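Local structure of ICChI, a glycosylated chitinase (Ipomoea carnea, 6IDN) at residues T34-H38 / T82-S88; A94-L100 / L137-L141; Y153-A159 / F176-Q182. The protein is a glycosylated plant chitinase with lysozyme activity, probably hydrolysing the beta-1,4 glycosidic bonds of chitin and peptidoglycan as a glycoside hydrolase family 18 TIM barrel. All coordinates share one frame; numbering follows the deposited sequence.

Interaction 1: T34-H38 / T82-S88; sequences TTFGH and TGNYYLS
The imidazole of His38 lies flat on the phenol ring of Tyr86 in an offset stack, centroids 3.6 Å apart and planes only 3° from parallel, with Tyr86 CZ over the middle of the imidazole. At the imidazole's edge, ND1 donates a nearly straight bond (169°) to Tyr86 O at 3.0 Å, so one residue takes one face and the ND1 N-H of the histidine and fixes the turn of its ring. The Asn84 amide stands at the same ring's edge near NE2. Chi1 of His38 is 60°, which sets CG between the backbone N and the carbonyl carbon and swings the ring across the Tyr86 side chain. Phe36 is met differently: Tyr85 CB sits over one face, 3.6 Å from the ring centroid in a CH-pi contact, while Leu87 CD2 comes to the edge. The Phe36 and Tyr85 rings, slid apart, barely overlap, and Thr34 O lies at the edge of the Tyr85 ring, 3.4 Å from CD1. Thr34 O also accepts a hydrogen bond from Asn84 N at 2.8 Å. A water joins Thr35 OG1 to Asn84 ND2, which donates to it. At the far end of its ring, Tyr85 OH bonds Gly80 O and Glu127 N. Thr34 and Thr35 form a classic beta bulge opposite Ile43 of strand 43-44; Tyr134 of helix 134-148 packs against Phe36, Tyr85 and Leu87, and Leu87 also reaches Val96 of helix 90-103.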
ATOM      1  N   THR A  34      -8.318   6.595  -7.696  1.00 22.82           N
ATOM      2  CA  THR A  34      -7.525   7.435  -8.589  1.00 21.55           C
ATOM      3  C   THR A  34      -8.008   8.878  -8.688  1.00 25.60           C
ATOM      4  O   THR A  34      -7.235   9.735  -9.136  1.00 22.68           O
ATOM      5  CB  THR A  34      -7.476   6.832 -10.003  1.00 23.84           C
ATOM      6  OG1 THR A  34      -8.804   6.645 -10.524  1.00 25.11           O
ATOM      7  CG2 THR A  34      -6.744   5.512  -9.979  1.00 22.44           C
ATOM      8  N   THR A  35      -9.258   9.164  -8.312  1.00 22.92           N
ATOM      9  CA  THR A  35      -9.740  10.530  -8.137  1.00 21.74           C
ATOM     10  C   THR A  35     -10.283  10.671  -6.723  1.00 19.49           C
ATOM     11  O   THR A  35     -11.090   9.843  -6.290  1.00 22.47           O
ATOM     12  CB  THR A  35     -10.845  10.892  -9.138  1.00 27.91           C
ATOM     13  OG1 THR A  35     -10.311  10.930 -10.468  1.00 30.44           O
ATOM     14  CG2 THR A  35     -11.449  12.272  -8.803  1.00 24.95           C
ATOM     15  N   PHE A  36      -9.819  11.694  -6.004  1.00 21.97           N
ATOM     16  CA  PHE A  36     -10.395  12.068  -4.713  1.00 20.39           C
ATOM     17  C   PHE A  36      -9.906  13.463  -4.354  1.00 20.93           C
ATOM     18  O   PHE A  36      -8.944  13.969  -4.937  1.00 21.07           O
ATOM     19  CB  PHE A  36     -10.039  11.072  -3.592  1.00 19.57           C
ATOM     20  CG  PHE A  36      -8.557  10.927  -3.339  1.00 19.07           C
ATOM     21  CD1 PHE A  36      -7.894  11.788  -2.472  1.00 19.42           C
ATOM     22  CD2 PHE A  36      -7.838   9.915  -3.945  1.00 19.42           C
ATOM     23  CE1 PHE A  36      -6.539  11.661  -2.249  1.00 20.53           C
ATOM     24  CE2 PHE A  36      -6.478   9.768  -3.707  1.00 18.55           C
ATOM     25  CZ  PHE A  36      -5.829  10.645  -2.862  1.00 17.55           C
ATOM     26  N   GLY A  37     -10.596  14.081  -3.400  1.00 20.24           N
ATOM     27  CA  GLY A  37     -10.238  15.398  -2.919  1.00 22.00           C
ATOM     28  C   GLY A  37     -10.797  16.502  -3.794  1.00 20.99           C
ATOM     29  O   GLY A  37     -11.382  16.278  -4.851  1.00 23.41           O
ATOM     30  N   HIS A  38     -10.586  17.734  -3.326  1.00 24.24           N
ATOM     31  CA  HIS A  38     -10.984  18.959  -4.026  1.00 24.36           C
ATOM     32  C   HIS A  38     -12.415  18.864  -4.569  1.00 27.02           C
ATOM     33  O   HIS A  38     -12.712  19.254  -5.701  1.00 27.70           O
ATOM     34  CB  HIS A  38      -9.960  19.358  -5.114  1.00 25.18           C
ATOM     35  CG  HIS A  38      -9.735  18.347  -6.208  1.00 26.47           C
ATOM     36  ND1 HIS A  38      -8.948  17.224  -6.051  1.00 22.81           N
ATOM     37  CD2 HIS A  38     -10.137  18.339  -7.502  1.00 28.64           C
ATOM     38  CE1 HIS A  38      -8.906  16.550  -7.188  1.00 20.42           C
ATOM     39  NE2 HIS A  38      -9.611  17.215  -8.091  1.00 22.38           N
ATOM     40  N   THR A  82      -1.288   7.155 -12.001  1.00 31.65           N
ATOM     41  CA  THR A  82      -2.108   7.937 -12.920  1.00 31.76           C
ATOM     42  C   THR A  82      -3.404   8.288 -12.224  1.00 33.25           C
ATOM     43  O   THR A  82      -4.159   7.396 -11.825  1.00 36.50           O
ATOM     44  CB  THR A  82      -2.398   7.157 -14.204  1.00 34.22           C
ATOM     45  OG1 THR A  82      -1.167   6.785 -14.841  1.00 44.80           O
ATOM     46  CG2 THR A  82      -3.239   8.003 -15.167  1.00 40.99           C
ATOM     47  N   GLY A  83      -3.674   9.575 -12.069  1.00 29.53           N
ATOM     48  CA  GLY A  83      -4.920   9.921 -11.405  1.00 32.76           C
ATOM     49  C   GLY A  83      -5.175  11.407 -11.393  1.00 39.87           C
ATOM     50  O   GLY A  83      -4.354  12.213 -11.840  1.00 42.67           O
ATOM     51  N   ASN A  84      -6.349  11.742 -10.872  1.00 31.32           N
ATOM     52  CA  ASN A  84      -6.780  13.110 -10.621  1.00 37.15           C
ATOM     53  C   ASN A  84      -7.043  13.247  -9.123  1.00 33.47           C
ATOM     54  O   ASN A  84      -8.195  13.268  -8.685  1.00 32.59           O
ATOM     55  CB  ASN A  84      -8.053  13.444 -11.439  1.00 42.43           C
ATOM     56  CG  ASN A  84      -8.584  14.828 -11.161  1.00 51.70           C
ATOM     57  OD1 ASN A  84      -7.835  15.734 -10.801  1.00 53.09           O
ATOM     58  ND2 ASN A  84      -9.894  14.988 -11.283  1.00 42.06           N
ATOM     59  N   TYR A  85      -5.974  13.274  -8.338  1.00 22.11           N
ATOM     60  CA  TYR A  85      -6.161  13.339  -6.894  1.00 21.00           C
ATOM     61  C   TYR A  85      -5.231  14.377  -6.287  1.00 26.46           C
ATOM     62  O   TYR A  85      -4.104  14.560  -6.750  1.00 25.18           O
ATOM     63  CB  TYR A  85      -5.952  11.964  -6.246  1.00 20.96           C
ATOM     64  CG  TYR A  85      -4.591  11.344  -6.473  1.00 23.99           C
ATOM     65  CD1 TYR A  85      -4.359  10.495  -7.539  1.00 21.41           C
ATOM     66  CD2 TYR A  85      -3.547  11.556  -5.570  1.00 20.51           C
ATOM     67  CE1 TYR A  85      -3.116   9.912  -7.736  1.00 20.96           C
ATOM     68  CE2 TYR A  85      -2.306  10.971  -5.761  1.00 21.56           C
ATOM     69  CZ  TYR A  85      -2.093  10.145  -6.835  1.00 21.74           C
ATOM     70  OH  TYR A  85      -0.868   9.557  -7.012  1.00 24.07           O
ATOM     71  N   TYR A  86      -5.750  15.062  -5.270  1.00 20.57           N
ATOM     72  CA  TYR A  86      -5.042  16.003  -4.411  1.00 20.67           C
ATOM     73  C   TYR A  86      -6.049  16.597  -3.438  1.00 22.68           C
ATOM     74  O   TYR A  86      -7.259  16.604  -3.695  1.00 20.80           O
ATOM     75  CB  TYR A  86      -4.349  17.121  -5.195  1.00 21.56           C
ATOM     76  CG  TYR A  86      -5.266  17.968  -6.047  1.00 29.40           C
ATOM     77  CD1 TYR A  86      -5.863  19.101  -5.527  1.00 28.27           C
ATOM     78  CD2 TYR A  86      -5.529  17.640  -7.373  1.00 28.01           C
ATOM     79  CE1 TYR A  86      -6.708  19.892  -6.295  1.00 30.04           C
ATOM     80  CE2 TYR A  86      -6.364  18.430  -8.152  1.00 32.32           C
ATOM     81  CZ  TYR A  86      -6.959  19.546  -7.605  1.00 30.75           C
ATOM     82  OH  TYR A  86      -7.787  20.334  -8.384  1.00 37.10           O
ATOM     83  N   LEU A  87      -5.540  17.086  -2.314  1.00 19.15           N
ATOM     84  CA  LEU A  87      -6.365  17.662  -1.264  1.00 17.05           C
ATOM     85  C   LEU A  87      -6.194  19.171  -1.279  1.00 18.99           C
ATOM     86  O   LEU A  87      -5.081  19.672  -1.447  1.00 22.52           O
ATOM     87  CB  LEU A  87      -5.956  17.105   0.092  1.00 18.70           C
ATOM     88  CG  LEU A  87      -5.978  15.579   0.155  1.00 18.88           C
ATOM     89  CD1 LEU A  87      -5.245  15.114   1.396  1.00 19.86           C
ATOM     90  CD2 LEU A  87      -7.416  15.048   0.142  1.00 17.07           C
ATOM     91  N   SER A  88      -7.293  19.895  -1.078  1.00 19.91           N
ATOM     92  CA  SER A  88      -7.246  21.339  -1.247  1.00 21.21           C
ATOM     93  C   SER A  88      -7.172  22.127   0.061  1.00 21.37           C
ATOM     94  O   SER A  88      -6.874  23.331   0.012  1.00 25.50           O
ATOM     95  CB  SER A  88      -8.458  21.811  -2.068  1.00 25.96           C
ATOM     96  OG  SER A  88      -9.671  21.379  -1.482  1.00 28.96           O
TER
HETATM   97  O   HOH W   1     -11.401  13.017 -12.219  1.00 38.48           O

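Interaction 2: A94-L100 / L137-L141; sequences ASVAQYL and LAEQL
Leu137 opens the contact by sending CD1 against the backbone of segment 94-100 (helix 90-103), 3.6 Å from Ala97 N and 3.7 Å from Ala97 CB. Its CG stands anti to the backbone N (chi1 177°), which carries CD1 across to the other helix, where it meets Val96 CG1 and, more distantly, Leu100 CD1. One turn on, Gln140 lays its CB against Ala97 CB at 3.7 Å, and its chain, bent at chi2 (-73°), runs past Ala94, whose CB is 3.9 Å from Gln140 CD. Shortened to an alanine, Gln140 would keep its CB on Ala97, but Ala94 would probably lose the CG and CD that lie against it, opening a gap between the helices at that end. Leu141 then brings CD2 to Ala97 O at 3.8 Å and, more loosely, to Leu100 CB, and its side chain also touches Ile122 and Phe124 of strand 121-126. The small Ala97 lets the axes approach to 8.5 Å at a crossing angle of -46°, as neighbouring outer helices of the barrel. No hydrogen bond or salt bridge joins the segments: the contact rests largely on aliphatic groups packed together and on the Ala97 backbone, so its cohesion is that of shape and burial from water.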
ATOM      1  N   ALA A  94     -10.473  16.346   5.918  1.00 18.69           N
ATOM      2  CA  ALA A  94     -11.432  15.709   6.823  1.00 19.15           C
ATOM      3  C   ALA A  94     -12.598  15.104   6.048  1.00 18.07           C
ATOM      4  O   ALA A  94     -13.099  14.030   6.410  1.00 18.86           O
ATOM      5  CB  ALA A  94     -11.937  16.701   7.883  1.00 16.09           C
ATOM      6  N   SER A  95     -13.027  15.761   4.963  1.00 19.37           N
ATOM      7  CA  SER A  95     -14.149  15.252   4.177  1.00 19.70           C
ATOM      8  C   SER A  95     -13.791  13.947   3.476  1.00 22.14           C
ATOM      9  O   SER A  95     -14.626  13.038   3.373  1.00 19.13           O
ATOM     10  CB  SER A  95     -14.588  16.298   3.143  1.00 23.25           C
ATOM     11  OG  SER A  95     -15.187  17.428   3.768  1.00 41.90           O
ATOM     12  N   VAL A  96     -12.554  13.837   2.982  1.00 17.52           N
ATOM     13  CA  VAL A  96     -12.115  12.606   2.327  1.00 14.04           C
ATOM     14  C   VAL A  96     -11.971  11.483   3.348  1.00 13.74           C
ATOM     15  O   VAL A  96     -12.292  10.321   3.061  1.00 16.62           O
ATOM     16  CB  VAL A  96     -10.802  12.869   1.564  1.00 16.29           C
ATOM     17  CG1 VAL A  96     -10.194  11.580   1.046  1.00 24.00           C
ATOM     18  CG2 VAL A  96     -11.068  13.814   0.407  1.00 17.82           C
ATOM     19  N   ALA A  97     -11.477  11.800   4.546  1.00 14.25           N
ATOM     20  CA  ALA A  97     -11.378  10.775   5.580  1.00 14.40           C
ATOM     21  C   ALA A  97     -12.746  10.204   5.890  1.00 16.06           C
ATOM     22  O   ALA A  97     -12.917   8.985   6.028  1.00 17.00           O
ATOM     23  CB  ALA A  97     -10.760  11.365   6.856  1.00 17.27           C
ATOM     24  N   GLN A  98     -13.746  11.077   5.997  1.00 15.56           N
ATOM     25  CA  GLN A  98     -15.101  10.613   6.291  1.00 15.59           C
ATOM     26  C   GLN A  98     -15.625   9.748   5.159  1.00 18.29           C
ATOM     27  O   GLN A  98     -16.254   8.713   5.395  1.00 17.47           O
ATOM     28  CB  GLN A  98     -16.008  11.820   6.519  1.00 20.16           C
ATOM     29  CG  GLN A  98     -17.324  11.460   7.103  1.00 36.84           C
ATOM     30  CD  GLN A  98     -17.191  11.011   8.531  1.00 40.96           C
ATOM     31  OE1 GLN A  98     -16.761  11.767   9.401  1.00 42.25           O
ATOM     32  NE2 GLN A  98     -17.521   9.749   8.779  1.00 44.45           N
ATOM     33  N   TYR A  99     -15.378  10.166   3.910  1.00 17.13           N
ATOM     34  CA  TYR A  99     -15.772   9.365   2.765  1.00 17.58           C
ATOM     35  C   TYR A  99     -15.159   7.980   2.841  1.00 16.16           C
ATOM     36  O   TYR A  99     -15.833   6.978   2.585  1.00 19.64           O
ATOM     37  CB  TYR A  99     -15.350  10.049   1.444  1.00 19.37           C
ATOM     38  CG  TYR A  99     -15.321   9.078   0.265  1.00 21.60           C
ATOM     39  CD1 TYR A  99     -16.466   8.804  -0.464  1.00 24.63           C
ATOM     40  CD2 TYR A  99     -14.146   8.423  -0.100  1.00 19.14           C
ATOM     41  CE1 TYR A  99     -16.446   7.905  -1.525  1.00 19.99           C
ATOM     42  CE2 TYR A  99     -14.120   7.517  -1.154  1.00 19.52           C
ATOM     43  CZ  TYR A  99     -15.277   7.268  -1.863  1.00 23.08           C
ATOM     44  OH  TYR A  99     -15.254   6.374  -2.923  1.00 26.37           O
ATOM     45  N   LEU A 100     -13.860   7.911   3.151  1.00 15.01           N
ATOM     46  CA  LEU A 100     -13.193   6.617   3.212  1.00 14.32           C
ATOM     47  C   LEU A 100     -13.779   5.768   4.328  1.00 17.56           C
ATOM     48  O   LEU A 100     -14.018   4.566   4.147  1.00 17.31           O
ATOM     49  CB  LEU A 100     -11.689   6.805   3.409  1.00 14.23           C
ATOM     50  CG  LEU A 100     -11.007   7.499   2.237  1.00 14.47           C
ATOM     51  CD1 LEU A 100      -9.595   7.870   2.637  1.00 16.95           C
ATOM     52  CD2 LEU A 100     -10.969   6.590   1.031  1.00 15.87           C
ATOM     53  N   LEU A 137      -5.052  14.198   6.521  1.00 13.24           N
ATOM     54  CA  LEU A 137      -5.871  13.035   6.177  1.00 13.86           C
ATOM     55  C   LEU A 137      -5.552  11.857   7.092  1.00 15.09           C
ATOM     56  O   LEU A 137      -6.468  11.194   7.600  1.00 14.11           O
ATOM     57  CB  LEU A 137      -5.678  12.658   4.694  1.00 13.56           C
ATOM     58  CG  LEU A 137      -6.408  11.408   4.181  1.00 15.68           C
ATOM     59  CD1 LEU A 137      -7.925  11.536   4.417  1.00 15.23           C
ATOM     60  CD2 LEU A 137      -6.094  11.163   2.715  1.00 14.21           C
ATOM     61  N   ALA A 138      -4.259  11.590   7.333  1.00 12.94           N
ATOM     62  CA  ALA A 138      -3.895  10.495   8.229  1.00 13.80           C
ATOM     63  C   ALA A 138      -4.417  10.750   9.636  1.00 13.39           C
ATOM     64  O   ALA A 138      -4.920   9.830  10.296  1.00 15.38           O
ATOM     65  CB  ALA A 138      -2.377  10.300   8.251  1.00 16.84           C
ATOM     66  N   GLU A 139      -4.292  11.995  10.112  1.00 13.63           N
ATOM     67  CA  GLU A 139      -4.761  12.334  11.452  1.00 13.34           C
ATOM     68  C   GLU A 139      -6.276  12.184  11.555  1.00 15.60           C
ATOM     69  O   GLU A 139      -6.797  11.696  12.564  1.00 17.19           O
ATOM     70  CB  GLU A 139      -4.314  13.768  11.789  1.00 13.72           C
ATOM     71  CG  GLU A 139      -2.792  13.861  12.137  1.00 15.87           C
ATOM     72  CD  GLU A 139      -2.271  15.286  12.249  1.00 18.92           C
ATOM     73  OE1 GLU A 139      -2.949  16.218  11.765  1.00 21.71           O
ATOM     74  OE2 GLU A 139      -1.187  15.490  12.844  1.00 20.28           O
ATOM     75  N   GLN A 140      -7.009  12.590  10.518  1.00 15.03           N
ATOM     76  CA  GLN A 140      -8.460  12.476  10.599  1.00 14.53           C
ATOM     77  C   GLN A 140      -8.926  11.028  10.513  1.00 13.96           C
ATOM     78  O   GLN A 140      -9.915  10.671  11.164  1.00 16.50           O
ATOM     79  CB  GLN A 140      -9.111  13.322   9.504  1.00 16.43           C
ATOM     80  CG  GLN A 140      -8.837  14.817   9.645  1.00 17.18           C
ATOM     81  CD  GLN A 140      -9.604  15.499  10.778  1.00 19.15           C
ATOM     82  OE1 GLN A 140      -9.376  16.670  11.064  1.00 26.21           O
ATOM     83  NE2 GLN A 140     -10.509  14.778  11.423  1.00 20.47           N
ATOM     84  N   LEU A 141      -8.232  10.193   9.735  1.00 13.52           N
ATOM     85  CA  LEU A 141      -8.532   8.755   9.751  1.00 14.45           C
ATOM     86  C   LEU A 141      -8.234   8.136  11.114  1.00 18.02           C
ATOM     87  O   LEU A 141      -8.985   7.276  11.594  1.00 16.92           O
ATOM     88  CB  LEU A 141      -7.720   8.043   8.673  1.00 13.04           C
ATOM     89  CG  LEU A 141      -8.206   8.291   7.249  1.00 14.51           C
ATOM     90  CD1 LEU A 141      -7.157   7.832   6.240  1.00 14.80           C
ATOM     91  CD2 LEU A 141      -9.517   7.581   6.982  1.00 16.14           C
TER

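Interaction 3: Y153-A159 / F176-Q182; sequences YLAAAPA and FDYVWVQ
The two strands run parallel with axes 4.6 Å apart and 16° between them, laced by a ladder in which Leu154 O receives Tyr178 N, Ala156 N gives to Tyr178 O, Ala156 O receives Trp180 N, and, past the regular strand, Pro158 O receives Gln182 N at 2.8 Å. At the entry to the ladder Asp177 takes over from the backbone: OD2, through its anti lone pair, accepts a bond of 165° from Leu154 N at 2.9 Å. The same carboxylate sits at the edge of the Tyr153 ring, the planes steeply inclined, and Tyr153 CD1 also touches Tyr178 CE1. On one side of the sheet Leu154 CB lies over a face of the Phe176 ring, while Phe176 CE2 turns the ring edge to Ala155 O at 3.3 Å. Ala156 CB meets the same ring at 3.8 Å. On the side of Ala155 and Tyr178, Trp180 spreads along the neighbouring strand. Its chi1 of 25°, away from the usual staggered values, brings CZ2 to 3.3 Å from Ala155 CB and the indole edge at CD1 equally close to Ala157 CB, with Ala156 O over one face. Trp180 NE1 and Gln182 NE2 make weak hydrogen bonds to Asp123 and Asp125 of strand 121-126. Both aspartates belong to the DxxDxDxE signature of the family, so Trp180 and Gln182 probably line the active-site end of the barrel. The pair forms the two strands of a beta-alpha-beta unit around helix 168-171, adjacent staves of the parallel TIM barrel of family 18 chitinases.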
ATOM      1  N   TYR A 153      -5.813   0.813  10.131  1.00 17.22           N
ATOM      2  CA  TYR A 153      -4.377   0.845   9.873  1.00 16.19           C
ATOM      3  C   TYR A 153      -4.042   1.889   8.822  1.00 16.64           C
ATOM      4  O   TYR A 153      -4.796   2.103   7.870  1.00 16.55           O
ATOM      5  CB  TYR A 153      -3.880  -0.521   9.414  1.00 14.60           C
ATOM      6  CG  TYR A 153      -4.045  -1.548  10.490  1.00 19.39           C
ATOM      7  CD1 TYR A 153      -3.123  -1.670  11.519  1.00 19.98           C
ATOM      8  CD2 TYR A 153      -5.157  -2.357  10.502  1.00 18.47           C
ATOM      9  CE1 TYR A 153      -3.299  -2.601  12.521  1.00 30.38           C
ATOM     10  CE2 TYR A 153      -5.351  -3.282  11.491  1.00 23.58           C
ATOM     11  CZ  TYR A 153      -4.418  -3.404  12.496  1.00 28.81           C
ATOM     12  OH  TYR A 153      -4.625  -4.337  13.483  1.00 32.45           O
ATOM     13  N   LEU A 154      -2.906   2.555   9.000  1.00 14.05           N
ATOM     14  CA  LEU A 154      -2.433   3.543   8.043  1.00 13.97           C
ATOM     15  C   LEU A 154      -1.117   3.051   7.470  1.00 14.71           C
ATOM     16  O   LEU A 154      -0.208   2.691   8.220  1.00 13.64           O
ATOM     17  CB  LEU A 154      -2.263   4.904   8.714  1.00 13.94           C
ATOM     18  CG  LEU A 154      -3.530   5.499   9.320  1.00 15.52           C
ATOM     19  CD1 LEU A 154      -3.234   6.778  10.113  1.00 15.47           C
ATOM     20  CD2 LEU A 154      -4.536   5.775   8.221  1.00 21.80           C
ATOM     21  N   ALA A 155      -1.022   3.016   6.145  1.00 13.78           N
ATOM     22  CA  ALA A 155       0.183   2.564   5.471  1.00 13.48           C
ATOM     23  C   ALA A 155       0.586   3.619   4.453  1.00 14.26           C
ATOM     24  O   ALA A 155      -0.265   4.320   3.904  1.00 13.46           O
ATOM     25  CB  ALA A 155      -0.033   1.194   4.786  1.00 14.81           C
ATOM     26  N   ALA A 156       1.897   3.737   4.215  1.00 14.45           N
ATOM     27  CA  ALA A 156       2.424   4.684   3.230  1.00 12.66           C
ATOM     28  C   ALA A 156       3.409   3.992   2.307  1.00 10.82           C
ATOM     29  O   ALA A 156       4.162   3.116   2.739  1.00 13.04           O
ATOM     30  CB  ALA A 156       3.135   5.875   3.903  1.00 15.58           C
ATOM     31  N   ALA A 157       3.464   4.459   1.051  1.00 13.70           N
ATOM     32  CA  ALA A 157       4.306   3.859   0.014  1.00 13.55           C
ATOM     33  C   ALA A 157       5.202   4.907  -0.641  1.00 18.12           C
ATOM     34  O   ALA A 157       5.073   5.197  -1.839  1.00 16.64           O
ATOM     35  CB  ALA A 157       3.439   3.154  -1.040  1.00 14.23           C
ATOM     36  N   PRO A 158       6.140   5.475   0.109  1.00 15.34           N
ATOM     37  CA  PRO A 158       7.065   6.442  -0.493  1.00 13.12           C
ATOM     38  C   PRO A 158       8.068   5.753  -1.405  1.00 15.48           C
ATOM     39  O   PRO A 158       8.338   4.562  -1.295  1.00 17.31           O
ATOM     40  CB  PRO A 158       7.773   7.053   0.719  1.00 13.74           C
ATOM     41  CG  PRO A 158       7.847   5.889   1.708  1.00 13.63           C
ATOM     42  CD  PRO A 158       6.509   5.151   1.503  1.00 13.32           C
ATOM     43  N   ALA A 159       8.664   6.548  -2.295  1.00 15.13           N
ATOM     44  CA  ALA A 159       9.809   6.068  -3.054  1.00 16.69           C
ATOM     45  C   ALA A 159      11.066   6.173  -2.193  1.00 17.72           C
ATOM     46  O   ALA A 159      11.074   6.806  -1.135  1.00 18.76           O
ATOM     47  CB  ALA A 159       9.953   6.860  -4.353  1.00 22.95           C
ATOM     48  N   PHE A 176       1.822   6.280  11.143  1.00 13.52           N
ATOM     49  CA  PHE A 176       1.666   5.189  10.184  1.00 14.06           C
ATOM     50  C   PHE A 176       2.072   3.851  10.787  1.00 13.72           C
ATOM     51  O   PHE A 176       3.141   3.717  11.396  1.00 16.93           O
ATOM     52  CB  PHE A 176       2.436   5.492   8.894  1.00 14.49           C
ATOM     53  CG  PHE A 176       1.661   6.371   7.978  1.00 12.62           C
ATOM     54  CD1 PHE A 176       1.571   7.722   8.236  1.00 12.85           C
ATOM     55  CD2 PHE A 176       0.905   5.839   6.953  1.00 11.55           C
ATOM     56  CE1 PHE A 176       0.798   8.554   7.433  1.00 12.20           C
ATOM     57  CE2 PHE A 176       0.130   6.658   6.140  1.00 16.25           C
ATOM     58  CZ  PHE A 176       0.076   8.023   6.380  1.00 13.91           C
ATOM     59  N   ASP A 177       1.183   2.868  10.641  1.00 13.79           N
ATOM     60  CA  ASP A 177       1.436   1.508  11.102  1.00 13.69           C
ATOM     61  C   ASP A 177       2.417   0.787  10.199  1.00 16.14           C
ATOM     62  O   ASP A 177       3.211  -0.022  10.673  1.00 16.29           O
ATOM     63  CB  ASP A 177       0.118   0.745  11.160  1.00 17.60           C
ATOM     64  CG  ASP A 177      -0.865   1.417  12.070  1.00 20.46           C
ATOM     65  OD1 ASP A 177      -0.719   1.238  13.302  1.00 23.07           O
ATOM     66  OD2 ASP A 177      -1.747   2.171  11.594  1.00 19.23           O
ATOM     67  N   TYR A 178       2.379   1.083   8.906  1.00 13.41           N
ATOM     68  CA  TYR A 178       3.210   0.422   7.912  1.00 12.02           C
ATOM     69  C   TYR A 178       3.782   1.475   6.990  1.00 14.22           C
ATOM     70  O   TYR A 178       3.072   2.394   6.589  1.00 15.05           O
ATOM     71  CB  TYR A 178       2.395  -0.588   7.055  1.00 15.21           C
ATOM     72  CG  TYR A 178       1.713  -1.684   7.846  1.00 17.06           C
ATOM     73  CD1 TYR A 178       0.428  -1.492   8.332  1.00 18.39           C
ATOM     74  CD2 TYR A 178       2.351  -2.878   8.109  1.00 20.97           C
ATOM     75  CE1 TYR A 178      -0.190  -2.444   9.064  1.00 21.40           C
ATOM     76  CE2 TYR A 178       1.712  -3.866   8.846  1.00 20.58           C
ATOM     77  CZ  TYR A 178       0.442  -3.622   9.325  1.00 21.01           C
ATOM     78  OH  TYR A 178      -0.242  -4.565  10.055  1.00 27.56           O
ATOM     79  N   VAL A 179       5.048   1.330   6.629  1.00 14.99           N
ATOM     80  CA  VAL A 179       5.635   2.147   5.554  1.00 12.38           C
ATOM     81  C   VAL A 179       6.429   1.161   4.702  1.00 14.94           C
ATOM     82  O   VAL A 179       7.347   0.510   5.204  1.00 14.82           O
ATOM     83  CB  VAL A 179       6.541   3.285   6.059  1.00 14.82           C
ATOM     84  CG1 VAL A 179       7.211   3.954   4.852  1.00 15.94           C
ATOM     85  CG2 VAL A 179       5.704   4.307   6.845  1.00 12.37           C
ATOM     86  N   TRP A 180       6.044   0.992   3.430  1.00 13.24           N
ATOM     87  CA  TRP A 180       6.800   0.166   2.489  1.00 14.03           C
ATOM     88  C   TRP A 180       7.519   1.097   1.540  1.00 14.00           C
ATOM     89  O   TRP A 180       6.885   1.770   0.727  1.00 15.03           O
ATOM     90  CB  TRP A 180       5.904  -0.819   1.731  1.00 13.79           C
ATOM     91  CG  TRP A 180       4.460  -0.438   1.602  1.00 17.63           C
ATOM     92  CD1 TRP A 180       3.925   0.491   0.760  1.00 19.54           C
ATOM     93  CD2 TRP A 180       3.368  -1.031   2.293  1.00 21.85           C
ATOM     94  NE1 TRP A 180       2.560   0.535   0.901  1.00 26.61           N
ATOM     95  CE2 TRP A 180       2.191  -0.407   1.816  1.00 16.87           C
ATOM     96  CE3 TRP A 180       3.261  -2.050   3.251  1.00 24.16           C
ATOM     97  CZ2 TRP A 180       0.945  -0.724   2.292  1.00 37.00           C
ATOM     98  CZ3 TRP A 180       1.973  -2.381   3.726  1.00 25.18           C
ATOM     99  CH2 TRP A 180       0.851  -1.706   3.234  1.00 21.84           C
ATOM    100  N   VAL A 181       8.837   1.140   1.646  1.00 13.80           N
ATOM    101  CA  VAL A 181       9.662   2.043   0.850  1.00 12.07           C
ATOM    102  C   VAL A 181       9.942   1.389  -0.494  1.00 19.95           C
ATOM    103  O   VAL A 181      10.435   0.256  -0.552  1.00 16.50           O
ATOM    104  CB  VAL A 181      10.965   2.384   1.582  1.00 14.54           C
ATOM    105  CG1 VAL A 181      11.748   3.393   0.768  1.00 14.90           C
ATOM    106  CG2 VAL A 181      10.667   2.916   2.983  1.00 14.34           C
ATOM    107  N   GLN A 182       9.611   2.088  -1.576  1.00 14.27           N
ATOM    108  CA  GLN A 182       9.718   1.515  -2.916  1.00 15.43           C
ATOM    109  C   GLN A 182      11.146   1.653  -3.416  1.00 18.71           C
ATOM    110  O   GLN A 182      11.558   2.719  -3.865  1.00 16.50           O
ATOM    111  CB  GLN A 182       8.733   2.181  -3.879  1.00 15.48           C
ATOM    112  CG  GLN A 182       7.245   1.935  -3.577  1.00 16.16           C
ATOM    113  CD  GLN A 182       6.320   2.917  -4.296  1.00 26.65           C
ATOM    114  OE1 GLN A 182       6.747   3.976  -4.716  1.00 51.26           O
ATOM    115  NE2 GLN A 182       5.050   2.568  -4.409  1.00 43.37           N
TER

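How the interactions relate
From the N terminus the contacts follow one another in series, none nested in or crossing another. Interaction 1 closes a loop of 43 residues between 34-38 and 82-88, at the C-terminal end of strand 27-36 and just past strand 73-80. The chain enters helix 90-103, and interaction 2 closes the next loop, through strand 121-126, by pairing that helix with helix 134-148. Strand 153-156 comes next, and interaction 3 closes the shortest loop, of 16 residues. Val96 packs on Gly37 and Phe36, and Leu137 on Leu87, joining interactions 1 and 2; Ala138 and Leu141 pack on Leu154 and Phe176, joining 2 and 3. Interactions 1 and 3 do not touch, though both reach the barrel sheet.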